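Chloride intracellular channel Clic (Drosophila melanogaster, PDB 2YV7) might insert into membranes to form chloride channels whose activity depends on pH, and may play a role in ethanol sensitivity. Local coordinates at residues H184-G189 with H210-D215; T123-L128 with D175-P180. One frame throughout, in Å; residues are numbered along the deposited sequence.

Interaction 1: residues H184-G189 with H210-D215; sequences HIRVAG and HMYQLD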
loop_
_atom_site.group_PDB
_atom_site.type_symbol
_atom_site.label_atom_id
_atom_site.label_comp_id
_atom_site.label_asym_id
_atom_site.label_seq_id
_atom_site.Cartn_x
_atom_site.Cartn_y
_atom_site.Cartn_z
ATOM N N HIS A 184 -4.648 2.313 6.033
ATOM C CA HIS A 184 -5.847 1.587 6.464
ATOM C C HIS A 184 -5.995 1.717 7.980
ATOM O O HIS A 184 -7.070 1.863 8.490
ATOM C CB HIS A 184 -5.697 0.108 6.104
ATOM C CG HIS A 184 -5.997 -0.217 4.670
ATOM N ND1 HIS A 184 -5.430 0.473 3.604
ATOM C CD2 HIS A 184 -6.696 -1.240 4.125
ATOM C CE1 HIS A 184 -5.885 -0.049 2.463
ATOM N NE2 HIS A 184 -6.582 -1.125 2.755
ATOM N N ILE A 185 -4.872 1.664 8.705
ATOM C CA ILE A 185 -4.900 1.879 10.177
ATOM C C ILE A 185 -5.535 3.222 10.515
ATOM O O ILE A 185 -6.471 3.212 11.323
ATOM C CB ILE A 185 -3.500 1.764 10.788
ATOM C CG1 ILE A 185 -3.046 0.284 10.801
ATOM C CG2 ILE A 185 -3.503 2.223 12.259
ATOM C CD1 ILE A 185 -1.502 0.173 11.147
ATOM N N ARG A 186 -5.088 4.301 9.892
ATOM C CA ARG A 186 -5.627 5.634 10.154
ATOM C C ARG A 186 -7.092 5.659 9.790
ATOM O O ARG A 186 -7.937 6.023 10.620
ATOM C CB ARG A 186 -4.904 6.730 9.365
ATOM C CG ARG A 186 -3.480 6.996 9.782
ATOM C CD ARG A 186 -3.030 8.330 9.238
ATOM N NE ARG A 186 -3.766 9.466 9.839
ATOM C CZ ARG A 186 -3.611 10.728 9.433
ATOM N NH1 ARG A 186 -2.810 11.069 8.391
ATOM N NH2 ARG A 186 -4.292 11.660 10.079
ATOM N N VAL A 187 -7.419 5.273 8.558
ATOM C CA VAL A 187 -8.812 5.489 8.073
ATOM C C VAL A 187 -9.822 4.545 8.714
ATOM O O VAL A 187 -10.858 4.985 9.248
ATOM C CB VAL A 187 -8.824 5.414 6.510
ATOM C CG1 VAL A 187 -10.235 5.458 5.982
ATOM C CG2 VAL A 187 -7.949 6.580 5.927
ATOM N N ALA A 188 -9.522 3.241 8.675
ATOM C CA ALA A 188 -10.464 2.261 9.163
ATOM C C ALA A 188 -10.417 2.243 10.696
ATOM O O ALA A 188 -11.423 2.075 11.327
ATOM C CB ALA A 188 -10.156 0.884 8.657
ATOM N N GLY A 189 -9.218 2.337 11.266
ATOM C CA GLY A 189 -9.046 2.465 12.724
ATOM C C GLY A 189 -9.978 3.524 13.329
ATOM O O GLY A 189 -10.713 3.241 14.289
ATOM N N HIS A 210 5.841 12.597 5.122
ATOM C CA HIS A 210 6.529 12.325 3.857
ATOM C C HIS A 210 5.799 11.423 2.915
ATOM O O HIS A 210 5.938 11.563 1.722
ATOM C CB HIS A 210 7.922 11.811 4.099
ATOM C CG HIS A 210 8.797 12.814 4.785
ATOM N ND1 HIS A 210 8.899 14.121 4.352
ATOM C CD2 HIS A 210 9.547 12.727 5.912
ATOM C CE1 HIS A 210 9.707 14.788 5.166
ATOM N NE2 HIS A 210 10.123 13.961 6.115
ATOM N N MET A 211 5.064 10.438 3.449
ATOM C CA MET A 211 4.243 9.562 2.618
ATOM C C MET A 211 3.205 10.288 1.819
ATOM O O MET A 211 2.946 9.940 0.649
ATOM C CB MET A 211 3.596 8.492 3.533
ATOM C CG MET A 211 2.259 8.099 3.277
ATOM S SD MET A 211 1.953 6.817 4.573
ATOM C CE MET A 211 0.435 7.477 5.180
ATOM N N TYR A 212 2.652 11.343 2.403
ATOM C CA TYR A 212 1.648 12.101 1.699
ATOM C C TYR A 212 2.234 13.031 0.644
ATOM O O TYR A 212 1.470 13.525 -0.185
ATOM C CB TYR A 212 0.816 12.875 2.693
ATOM C CG TYR A 212 -0.013 11.960 3.605
ATOM C CD1 TYR A 212 -0.870 10.920 3.061
ATOM C CD2 TYR A 212 0.034 12.124 5.008
ATOM C CE1 TYR A 212 -1.587 10.076 3.869
ATOM C CE2 TYR A 212 -0.718 11.285 5.837
ATOM C CZ TYR A 212 -1.544 10.299 5.267
ATOM O OH TYR A 212 -2.246 9.497 6.072
ATOM N N GLN A 213 3.546 13.301 0.716
ATOM C CA GLN A 213 4.274 14.105 -0.299
ATOM C C GLN A 213 4.768 13.231 -1.449
ATOM O O GLN A 213 5.317 13.757 -2.431
ATOM C CB GLN A 213 5.466 14.847 0.313
ATOM C CG GLN A 213 5.087 15.935 1.282
ATOM C CD GLN A 213 6.301 16.614 1.941
ATOM O OE1 GLN A 213 7.446 16.119 1.877
ATOM N NE2 GLN A 213 6.045 17.738 2.607
ATOM N N LEU A 214 4.563 11.913 -1.352
ATOM C CA LEU A 214 5.140 10.998 -2.329
ATOM C C LEU A 214 4.165 10.696 -3.463
ATOM O O LEU A 214 3.075 10.153 -3.217
ATOM C CB LEU A 214 5.547 9.686 -1.610
ATOM C CG LEU A 214 6.381 8.709 -2.410
ATOM C CD1 LEU A 214 7.809 9.182 -2.569
ATOM C CD2 LEU A 214 6.332 7.319 -1.730
ATOM N N ASP A 215 4.566 10.969 -4.707
ATOM C CA ASP A 215 3.658 10.703 -5.820
ATOM C C ASP A 215 3.215 9.243 -5.889
ATOM O O ASP A 215 2.059 8.974 -6.180
ATOM C CB ASP A 215 4.255 11.140 -7.154
ATOM C CG ASP A 215 4.320 12.657 -7.299
ATOM O OD1 ASP A 215 3.527 13.382 -6.617
ATOM O OD2 ASP A 215 5.199 13.119 -8.060
#

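Interaction 2: residues T123-L128 with D175-P180; sequences TLIENL and DCELMP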
loop_
_atom_site.group_PDB
_atom_site.type_symbol
_atom_site.label_atom_id
_atom_site.label_comp_id
_atom_site.label_asym_id
_atom_site.label_seq_id
_atom_site.Cartn_x
_atom_site.Cartn_y
_atom_site.Cartn_z
ATOM N N THR A 123 11.480 -8.010 9.617
ATOM C CA THR A 123 10.927 -8.568 10.857
ATOM C C THR A 123 10.129 -7.485 11.590
ATOM O O THR A 123 9.091 -7.748 12.230
ATOM C CB THR A 123 12.071 -8.995 11.777
ATOM O OG1 THR A 123 12.781 -10.097 11.187
ATOM C CG2 THR A 123 11.465 -9.453 13.137
ATOM N N LEU A 124 10.651 -6.259 11.520
ATOM C CA LEU A 124 10.007 -5.093 12.130
ATOM C C LEU A 124 8.540 -4.948 11.721
ATOM O O LEU A 124 7.694 -4.640 12.533
ATOM C CB LEU A 124 10.771 -3.806 11.815
ATOM C CG LEU A 124 10.184 -2.466 12.298
ATOM C CD1 LEU A 124 10.443 -2.384 13.799
ATOM C CD2 LEU A 124 10.912 -1.335 11.558
ATOM N N ILE A 125 8.256 -5.064 10.420
ATOM C CA ILE A 125 6.899 -4.783 9.965
ATOM C C ILE A 125 5.996 -6.019 9.823
ATOM O O ILE A 125 4.807 -5.903 9.577
ATOM C CB ILE A 125 6.920 -3.975 8.671
ATOM C CG1 ILE A 125 7.521 -4.793 7.494
ATOM C CG2 ILE A 125 7.754 -2.668 8.877
ATOM C CD1 ILE A 125 7.425 -4.047 6.072
ATOM N N GLU A 126 6.569 -7.209 9.960
ATOM C CA GLU A 126 5.804 -8.436 9.794
ATOM C C GLU A 126 4.576 -8.491 10.704
ATOM O O GLU A 126 4.651 -8.093 11.889
ATOM C CB GLU A 126 6.713 -9.646 10.057
ATOM C CG GLU A 126 6.090 -10.957 9.680
ATOM C CD GLU A 126 7.100 -12.087 9.783
ATOM O OE1 GLU A 126 7.947 -12.022 10.729
ATOM O OE2 GLU A 126 7.050 -12.996 8.894
ATOM N N ASN A 127 3.457 -8.972 10.146
ATOM C CA ASN A 127 2.221 -9.233 10.908
ATOM C C ASN A 127 1.508 -7.968 11.407
ATOM O O ASN A 127 0.602 -8.026 12.229
ATOM C CB ASN A 127 2.522 -10.141 12.136
ATOM C CG ASN A 127 2.859 -11.602 11.753
ATOM O OD1 ASN A 127 3.713 -12.248 12.402
ATOM N ND2 ASN A 127 2.203 -12.122 10.729
ATOM N N LEU A 128 1.868 -6.815 10.874
ATOM C CA LEU A 128 1.212 -5.580 11.284
ATOM C C LEU A 128 -0.263 -5.587 10.907
ATOM O O LEU A 128 -1.175 -5.290 11.717
ATOM C CB LEU A 128 1.948 -4.373 10.669
ATOM C CG LEU A 128 1.306 -3.006 10.900
ATOM C CD1 LEU A 128 1.341 -2.741 12.425
ATOM C CD2 LEU A 128 2.048 -1.900 10.129
ATOM N N ASP A 175 8.821 0.079 2.404
ATOM C CA ASP A 175 7.987 1.286 2.489
ATOM C C ASP A 175 6.657 1.091 1.741
ATOM O O ASP A 175 5.565 1.445 2.235
ATOM C CB ASP A 175 8.756 2.477 1.967
ATOM C CG ASP A 175 9.971 2.736 2.793
ATOM O OD1 ASP A 175 9.795 3.023 4.035
ATOM O OD2 ASP A 175 11.052 2.547 2.220
ATOM N N CYS A 176 6.730 0.494 0.549
ATOM C CA CYS A 176 5.518 0.267 -0.225
ATOM C C CYS A 176 4.607 -0.779 0.433
ATOM O O CYS A 176 3.372 -0.820 0.195
ATOM C CB CYS A 176 5.909 -0.169 -1.672
ATOM S SG CYS A 176 6.971 1.048 -2.447
ATOM N N GLU A 177 5.155 -1.637 1.323
ATOM C CA GLU A 177 4.299 -2.537 2.108
ATOM C C GLU A 177 3.737 -1.755 3.350
ATOM O O GLU A 177 2.585 -1.967 3.726
ATOM C CB GLU A 177 5.119 -3.720 2.659
ATOM C CG GLU A 177 4.280 -4.800 3.338
ATOM C CD GLU A 177 5.114 -5.979 3.837
ATOM O OE1 GLU A 177 6.056 -6.443 3.099
ATOM O OE2 GLU A 177 4.813 -6.438 4.954
ATOM N N LEU A 178 4.583 -0.929 4.015
ATOM C CA LEU A 178 4.178 -0.289 5.268
ATOM C C LEU A 178 3.143 0.815 5.049
ATOM O O LEU A 178 2.159 0.919 5.782
ATOM C CB LEU A 178 5.397 0.259 5.995
ATOM C CG LEU A 178 4.982 0.900 7.382
ATOM C CD1 LEU A 178 4.285 -0.062 8.360
ATOM C CD2 LEU A 178 6.332 1.503 7.987
ATOM N N MET A 179 3.402 1.663 4.050
ATOM C CA MET A 179 2.600 2.902 3.903
ATOM C C MET A 179 1.124 2.598 3.670
ATOM O O MET A 179 0.260 3.216 4.351
ATOM C CB MET A 179 3.241 3.811 2.840
ATOM C CG MET A 179 4.600 4.350 3.285
ATOM S SD MET A 179 5.357 5.325 1.937
ATOM C CE MET A 179 6.671 6.079 2.818
ATOM N N PRO A 180 0.793 1.676 2.756
ATOM C CA PRO A 180 -0.636 1.328 2.585
ATOM C C PRO A 180 -1.283 0.802 3.900
ATOM O O PRO A 180 -2.386 1.231 4.276
ATOM C CB PRO A 180 -0.623 0.269 1.468
ATOM C CG PRO A 180 0.634 0.540 0.680
ATOM C CD PRO A 180 1.639 0.951 1.754
HETATM O O HOH W 1 3.556 -5.368 7.058
#

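Interaction 1: residues H184-G189 with H210-D215
R186 and Y212 carry this contact: R186 NH1 reaches the hydroxyl edge of the Y212 ring, a long reach for two residues whose CA atoms are 12.9 Å apart. Going along H184-G189, H184 and I185 pack elsewhere, against helix 128-136. R186 is the residue aimed at 210-215. With its CG anti to the carbonyl carbon, the chain sets off beside the backbone N; chi1 and chi2 bring CD beside the tyrosine hydroxyl, and the bend at chi3 (66°) turns the guanidinium so that NH1 faces it. NH1 donates to Y212 OH at 2.9 Å, with an N-H...O angle of 140° that is clearly bent, and the oxygen is tilted out of the guanidinium plane. R186 CD rests 3.5 Å from the same OH. The ring is met at its edge, not stacked: R186 NH1 comes 3.3 Å from Y212 CE2, and the two flat groups are turned 57° apart. Within its own segment Y212 has M211 CG over one face, 4.2 Å above the ring plane and offset toward the rim.

Neither polar end depends on this bond alone. Y212 OH is also hydrogen-bonded to Q183 OE1, one turn back from R186, while R186 NH1 bonds the carbonyl of Y253, whose ring makes a cation-pi contact with the guanidinium. A methionine in place of R186 would probably leave the Y253 carbonyl without this donor, its ring without the cation, and the Y212 hydroxyl without its arginine partner. After R186, V187 and A188 turn to helix 224-235. The contact thus spans helices 173-193 and 202-212 in the helical part of this GST fold, with the chain around T251-Y253 passing beside it.

Interaction 2: residues T123-L128 with D175-P180
The carbonyl oxygen of I125 takes two hydrogens: one from a water 2.9 Å away, the other, in a weak bond, from the N-H of L128. The same water gives its second hydrogen to OE2 of E177 at 2.7 Å, so it ties the end of helix 119-125 to the side of helix 173-193. The weak L128 bond closes a type II beta turn from I125 to L128, in which N127 takes a positive phi of 69°; the turn leads straight into the next helix, and the carbonyl of its first residue is the one the water bonds.

Beside the bridge, I125 lays its CD1 methyl against the E177 carboxylate, 3.7 Å from OE2, and the two side chains cross obliquely; the leucine contacts farther along are apolar. CG1 of I125 sits in the crowded position between backbone N and carbonyl carbon (chi1 66°), which points CD1 at E177 and leaves CG2, on the other branch, for L178, a loose 4.4 Å from its CD1. E177 stays extended beyond CG, which brings its carboxylate out level with both the methyl and the water. L178 does not leave its helix pointing at the other segment, yet its CD1 comes over to the methyl CD2 of L128. These two methyls are only 3.4 Å apart, tighter than usual for carbons and the closest heavy-atom pair between the two segments. The CA atoms come closest at I125 and L178, 7.0 Å apart.

Helix 141-161 backs the apolar half, with L147 and H150 against L128 and I154 against L178, and H150 NE2 also hydrogen-bonds the carbonyl of L124. Y207 of helix 202-212 touches L178 too. The contact thus sets the turn joining helices 119-125 and 128-136 against helix 173-193.

Helix 173-193 serves both contacts: interaction 2 uses its early turns, interaction 1 a later part, with centres about 13 Å apart. They touch directly. M211 SD lies 3.7 Å from M179 CB, and I185 CD1 lies 4.2 Å from L128 CD2, so helices 202-212 and 128-136 each meet 173-193 in both neighbourhoods. Both contacts belong to the helical part of the GST fold, whereas the calcium ion is held by H83, P85, L95 and N97 in the thioredoxin-like part. C176 and L214 nevertheless touch M48 of helix 41-55, which falls within the region predicted to cross the membrane after insertion.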